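Local coordinates for TT1696 protein (Thermus thermophilus, PDB 1UFB), which is of unknown function but carries an all-helical HEPN domain, pairs into a two-subunit assembly, and may bind DNA, at residues A[9-14]-A[118-123]; A[20-25]-A[107-112]. All blocks are in the same frame, centred on the assembly; numbering follows the deposited sequence.

Contact 1 of 2, residues A[9-14]-A[118-123]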
loop_
_atom_site.group_PDB
_atom_site.type_symbol
_atom_site.label_atom_id
_atom_site.label_comp_id
_atom_site.label_asym_id
_atom_site.label_seq_id
_atom_site.Cartn_x
_atom_site.Cartn_y
_atom_site.Cartn_z
ATOM N N GLU A 9 -12.508 11.669 0.501
ATOM C CA GLU A 9 -11.526 12.316 1.362
ATOM C C GLU A 9 -10.249 11.438 1.355
ATOM O O GLU A 9 -9.148 11.939 1.221
ATOM C CB GLU A 9 -12.098 12.392 2.785
ATOM C CG GLU A 9 -12.091 13.730 3.494
ATOM C CD GLU A 9 -13.011 13.729 4.770
ATOM O OE1 GLU A 9 -14.260 13.541 4.642
ATOM O OE2 GLU A 9 -12.470 13.908 5.905
ATOM N N GLN A 10 -10.424 10.125 1.511
ATOM C CA GLN A 10 -9.282 9.184 1.488
ATOM C C GLN A 10 -8.583 9.234 0.137
ATOM O O GLN A 10 -7.354 9.193 0.067
ATOM C CB GLN A 10 -9.790 7.764 1.708
ATOM C CG GLN A 10 -8.640 6.729 1.868
ATOM C CD GLN A 10 -7.715 7.061 3.043
ATOM O OE1 GLN A 10 -8.180 7.406 4.145
ATOM N NE2 GLN A 10 -6.386 6.922 2.829
ATOM N N ALA A 11 -9.376 9.278 -0.948
ATOM C CA ALA A 11 -8.791 9.301 -2.305
ATOM C C ALA A 11 -7.915 10.534 -2.463
ATOM O O ALA A 11 -6.778 10.447 -2.978
ATOM C CB ALA A 11 -9.953 9.333 -3.367
ATOM N N ARG A 12 -8.448 11.699 -2.033
ATOM C CA ARG A 12 -7.664 12.964 -2.121
ATOM C C ARG A 12 -6.417 12.826 -1.240
ATOM O O ARG A 12 -5.315 13.237 -1.623
ATOM C CB ARG A 12 -8.513 14.203 -1.704
ATOM C CG ARG A 12 -9.568 14.656 -2.788
ATOM C CD ARG A 12 -10.299 15.947 -2.401
ATOM N NE ARG A 12 -11.077 15.759 -1.158
ATOM C CZ ARG A 12 -12.395 15.489 -1.150
ATOM N NH1 ARG A 12 -13.032 15.394 -2.325
ATOM N NH2 ARG A 12 -13.083 15.312 0.002
ATOM N N HIS A 13 -6.567 12.251 -0.057
ATOM C CA HIS A 13 -5.365 12.069 0.808
ATOM C C HIS A 13 -4.310 11.160 0.136
ATOM O O HIS A 13 -3.084 11.387 0.207
ATOM C CB HIS A 13 -5.756 11.455 2.188
ATOM C CG HIS A 13 -4.570 11.220 3.095
ATOM N ND1 HIS A 13 -3.900 10.009 3.163
ATOM C CD2 HIS A 13 -3.852 12.080 3.872
ATOM C CE1 HIS A 13 -2.826 10.134 3.929
ATOM N NE2 HIS A 13 -2.771 11.377 4.372
ATOM N N ASN A 14 -4.794 10.064 -0.456
ATOM C CA ASN A 14 -3.893 9.143 -1.160
ATOM C C ASN A 14 -3.198 9.896 -2.299
ATOM O O ASN A 14 -2.001 9.678 -2.526
ATOM C CB ASN A 14 -4.709 7.942 -1.793
ATOM C CG ASN A 14 -5.265 6.963 -0.745
ATOM O OD1 ASN A 14 -6.123 6.097 -1.080
ATOM N ND2 ASN A 14 -4.767 7.041 0.497
ATOM N N LYS A 118 -7.405 12.319 -13.198
ATOM C CA LYS A 118 -8.555 12.203 -14.141
ATOM C C LYS A 118 -9.687 11.387 -13.527
ATOM O O LYS A 118 -10.900 11.726 -13.644
ATOM C CB LYS A 118 -8.130 11.481 -15.419
ATOM C CG LYS A 118 -7.157 12.196 -16.269
ATOM C CD LYS A 118 -7.056 11.424 -17.573
ATOM C CE LYS A 118 -5.846 11.881 -18.394
ATOM N NZ LYS A 118 -5.788 11.076 -19.703
ATOM N N ILE A 119 -9.310 10.301 -12.843
ATOM C CA ILE A 119 -10.320 9.456 -12.205
ATOM C C ILE A 119 -11.042 10.221 -11.097
ATOM O O ILE A 119 -12.291 10.201 -11.016
ATOM C CB ILE A 119 -9.695 8.174 -11.611
ATOM C CG1 ILE A 119 -9.059 7.325 -12.739
ATOM C CG2 ILE A 119 -10.768 7.376 -10.826
ATOM C CD1 ILE A 119 -10.020 6.557 -13.621
ATOM N N LEU A 120 -10.265 10.892 -10.243
ATOM C CA LEU A 120 -10.811 11.682 -9.141
ATOM C C LEU A 120 -11.756 12.762 -9.660
ATOM O O LEU A 120 -12.852 12.982 -9.082
ATOM C CB LEU A 120 -9.680 12.412 -8.398
ATOM C CG LEU A 120 -9.477 11.822 -7.013
ATOM C CD1 LEU A 120 -10.777 12.086 -6.177
ATOM C CD2 LEU A 120 -9.170 10.287 -7.213
ATOM N N ALA A 121 -11.346 13.404 -10.742
ATOM C CA ALA A 121 -12.165 14.552 -11.285
ATOM C C ALA A 121 -13.482 14.031 -11.852
ATOM O O ALA A 121 -14.522 14.640 -11.671
ATOM C CB ALA A 121 -11.355 15.323 -12.355
ATOM N N PHE A 122 -13.421 12.894 -12.523
ATOM C CA PHE A 122 -14.617 12.227 -13.086
ATOM C C PHE A 122 -15.526 11.893 -11.886
ATOM O O PHE A 122 -16.729 12.208 -11.866
ATOM C CB PHE A 122 -14.153 10.964 -13.847
ATOM C CG PHE A 122 -15.233 9.934 -14.107
ATOM C CD1 PHE A 122 -16.106 10.059 -15.186
ATOM C CD2 PHE A 122 -15.361 8.818 -13.258
ATOM C CE1 PHE A 122 -17.097 9.096 -15.409
ATOM C CE2 PHE A 122 -16.355 7.847 -13.477
ATOM C CZ PHE A 122 -17.221 7.989 -14.550
ATOM N N VAL A 123 -14.964 11.281 -10.850
ATOM C CA VAL A 123 -15.781 10.963 -9.693
ATOM C C VAL A 123 -16.392 12.231 -9.034
ATOM O O VAL A 123 -17.577 12.250 -8.642
ATOM C CB VAL A 123 -14.940 10.177 -8.636
ATOM C CG1 VAL A 123 -15.687 10.172 -7.298
ATOM C CG2 VAL A 123 -14.721 8.713 -9.133
#
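L120 reaches across from helix 106-126 to A11 on helix 4-24, and these two residues carry most of this apolar meeting. Start at the leucine CB, which aims at the partner helix but is still 5.9 Å from A11 CB. One bond further on, L120 CG has closed to 4.4 Å from that same methyl, and there the side chain forks. The two branches come down astride the alanine: L120 CD1 and L120 CD2 each end 4.0 Å from A11 CB, so the small methyl sits before the open end of the isopropyl fork instead of meeting a single branch. Of the two, CD1 does double duty, with its other neighbour in R12 CG at 4.4 Å. That is the aliphatic start of the arginine, which runs alongside at the margin while the guanidinium group lies further out, in only a long, weak ion pairing with E124.

The first torsion of L120 lies close to eclipsed (chi1 -110°), an uncommon place for a leucine, so the exact split of work between its two methyls deserves some reserve. That the leucine end packs on the alanine is less sensitive to this. The backbones approach to 7.5 Å between A11 CA and L120 CA, a separation that the alanine's short side chain permits and the leucine fills.

Helix 27-48 closes the third side: A41 touches both A11 and L120, so three helices meet at one apolar seam, and V123 rests on L42 one turn further along helix 106-126. Elsewhere around helix 4-24, Q10 and H13 meet the second subunit, with Q10 OE1 hydrogen-bonded to A101 N of that chain and the H13 ring against its W29.

Contact 2 of 2, residues A[20-25]-A[107-112]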
loop_
_atom_site.group_PDB
_atom_site.type_symbol
_atom_site.label_atom_id
_atom_site.label_comp_id
_atom_site.label_asym_id
_atom_site.label_seq_id
_atom_site.Cartn_x
_atom_site.Cartn_y
_atom_site.Cartn_z
ATOM N N GLY A 20 3.472 13.802 -2.548
ATOM C CA GLY A 20 4.578 13.955 -1.630
ATOM C C GLY A 20 5.604 12.860 -1.859
ATOM O O GLY A 20 6.801 13.076 -1.639
ATOM N N SER A 21 5.159 11.691 -2.327
ATOM C CA SER A 21 6.093 10.565 -2.535
ATOM C C SER A 21 7.008 10.903 -3.716
ATOM O O SER A 21 8.152 10.507 -3.772
ATOM C CB SER A 21 5.285 9.313 -2.817
ATOM O OG SER A 21 4.557 8.945 -1.639
ATOM N N LEU A 22 6.451 11.664 -4.641
ATOM C CA LEU A 22 7.160 12.098 -5.825
ATOM C C LEU A 22 8.303 12.983 -5.296
ATOM O O LEU A 22 9.438 12.810 -5.702
ATOM C CB LEU A 22 6.156 12.850 -6.723
ATOM C CG LEU A 22 6.505 13.398 -8.117
ATOM C CD1 LEU A 22 6.928 12.232 -9.069
ATOM C CD2 LEU A 22 5.224 14.111 -8.691
ATOM N N GLY A 23 7.997 13.876 -4.339
ATOM C CA GLY A 23 8.996 14.736 -3.754
ATOM C C GLY A 23 10.060 13.954 -3.002
ATOM O O GLY A 23 11.202 14.395 -2.938
ATOM N N LEU A 24 9.697 12.817 -2.392
ATOM C CA LEU A 24 10.659 11.962 -1.682
ATOM C C LEU A 24 11.501 11.147 -2.655
ATOM O O LEU A 24 12.486 10.491 -2.247
ATOM C CB LEU A 24 9.940 10.919 -0.789
ATOM C CG LEU A 24 9.082 11.472 0.373
ATOM C CD1 LEU A 24 8.241 10.348 0.942
ATOM C CD2 LEU A 24 9.998 12.038 1.484
ATOM N N GLY A 25 11.126 11.148 -3.931
ATOM C CA GLY A 25 11.848 10.296 -4.880
ATOM C C GLY A 25 11.417 8.814 -4.822
ATOM O O GLY A 25 12.074 7.920 -5.412
ATOM N N LEU A 107 8.981 10.056 -14.323
ATOM C CA LEU A 107 8.000 10.369 -15.356
ATOM C C LEU A 107 6.801 9.416 -15.255
ATOM O O LEU A 107 5.655 9.817 -15.518
ATOM C CB LEU A 107 8.598 10.291 -16.793
ATOM C CG LEU A 107 9.702 11.353 -17.038
ATOM C CD1 LEU A 107 10.413 11.068 -18.437
ATOM C CD2 LEU A 107 9.068 12.770 -17.057
ATOM N N GLU A 108 7.086 8.153 -14.977
ATOM C CA GLU A 108 5.979 7.181 -14.805
ATOM C C GLU A 108 5.023 7.574 -13.667
ATOM O O GLU A 108 3.786 7.457 -13.776
ATOM C CB GLU A 108 6.504 5.868 -14.380
ATOM C CG GLU A 108 6.814 4.974 -15.462
ATOM C CD GLU A 108 7.071 3.638 -14.846
ATOM O OE1 GLU A 108 8.182 3.545 -14.318
ATOM O OE2 GLU A 108 6.148 2.726 -14.854
ATOM N N ALA A 109 5.614 7.943 -12.543
ATOM C CA ALA A 109 4.833 8.346 -11.380
ATOM C C ALA A 109 4.115 9.643 -11.665
ATOM O O ALA A 109 2.982 9.835 -11.202
ATOM C CB ALA A 109 5.796 8.505 -10.113
ATOM N N GLU A 110 4.733 10.611 -12.403
ATOM C CA GLU A 110 3.908 11.835 -12.682
ATOM C C GLU A 110 2.732 11.493 -13.575
ATOM O O GLU A 110 1.603 11.995 -13.404
ATOM C CB GLU A 110 4.762 13.025 -13.288
ATOM C CG GLU A 110 5.858 13.442 -12.302
ATOM C CD GLU A 110 6.630 14.709 -12.699
ATOM O OE1 GLU A 110 6.312 15.253 -13.762
ATOM O OE2 GLU A 110 7.530 15.110 -11.925
ATOM N N GLU A 111 2.971 10.608 -14.534
ATOM C CA GLU A 111 1.878 10.173 -15.390
ATOM C C GLU A 111 0.817 9.453 -14.505
ATOM O O GLU A 111 -0.404 9.672 -14.643
ATOM C CB GLU A 111 2.380 9.205 -16.460
ATOM C CG GLU A 111 1.199 8.593 -17.211
ATOM C CD GLU A 111 1.700 7.569 -18.185
ATOM O OE1 GLU A 111 2.097 6.423 -17.764
ATOM O OE2 GLU A 111 1.710 7.964 -19.383
ATOM N N ALA A 112 1.291 8.650 -13.541
ATOM C CA ALA A 112 0.348 7.942 -12.654
ATOM C C ALA A 112 -0.518 8.953 -11.892
ATOM O O ALA A 112 -1.748 8.766 -11.776
ATOM C CB ALA A 112 1.133 7.007 -11.716
#
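Where helix 4-24 ends in a Schellman motif, its last full turn packs on the first turns of helix 106-126, an antiparallel pairing within the helical bundle of the HEPN domain. The turn-off falls at G25, whose positive phi (79°) goes with the bond from G25 N back to L22 O at 3.0 Å. L22 therefore serves twice, its carbonyl closing the helix end and its side chain crossing to the other helix.

That crossing depends on the first torsion: with CG anti to the backbone N (chi1 -176°), the leucine reaches across to A109 and E110. Its CD1 methyl fits the corner between them, 4.0 Å from A109 CB and closer still to E110 CG, at 3.6 Å. The other branch, L22 CD2, also lies against the glutamate, 3.7 Å from E110 CG. Both methyls thus straddle one methylene, and the two side chains cross at about a right angle. The first torsion of E110 puts CG beside its backbone N, across the leucine fork, and the chain runs extended beyond it. A109 offers only its methyl, which also touches A30 and C31 of helix 27-48; R106 and L113, on helix 106-126 itself, also touch L22.

The carboxylate grazes this apolar group without bonding to it, E110 OE2 standing 4.1 Å from L22 CD2. Its charge is answered instead by R106 NH1 in a salt bridge, one turn earlier on the same helix. The glutamate thus divides its work: its CG methylene lends apolar surface to the leucine at the partly exposed border of the bundle, while its acid end pairs with an arginine, an arrangement that probably favours the ionised form.

Contacts 1 and 2 are two stations on a single antiparallel helix pair, 4-24 with 106-126, with centres 16 Å apart and nearest atoms about 7 Å from each other, so they do not touch. Along the chain, contact 2 is nested inside the span closed by contact 1. The leucine changes sides between them: helix 106-126 supplies it in contact 1, helix 4-24 in contact 2, and each time it meets an alanine opposite. Contact 1 is the more deeply buried, about 8 Å from the chain centre against about 14 Å for contact 2. Helix 27-48 backs both, and around both, residues of helix 4-24 also touch the second subunit.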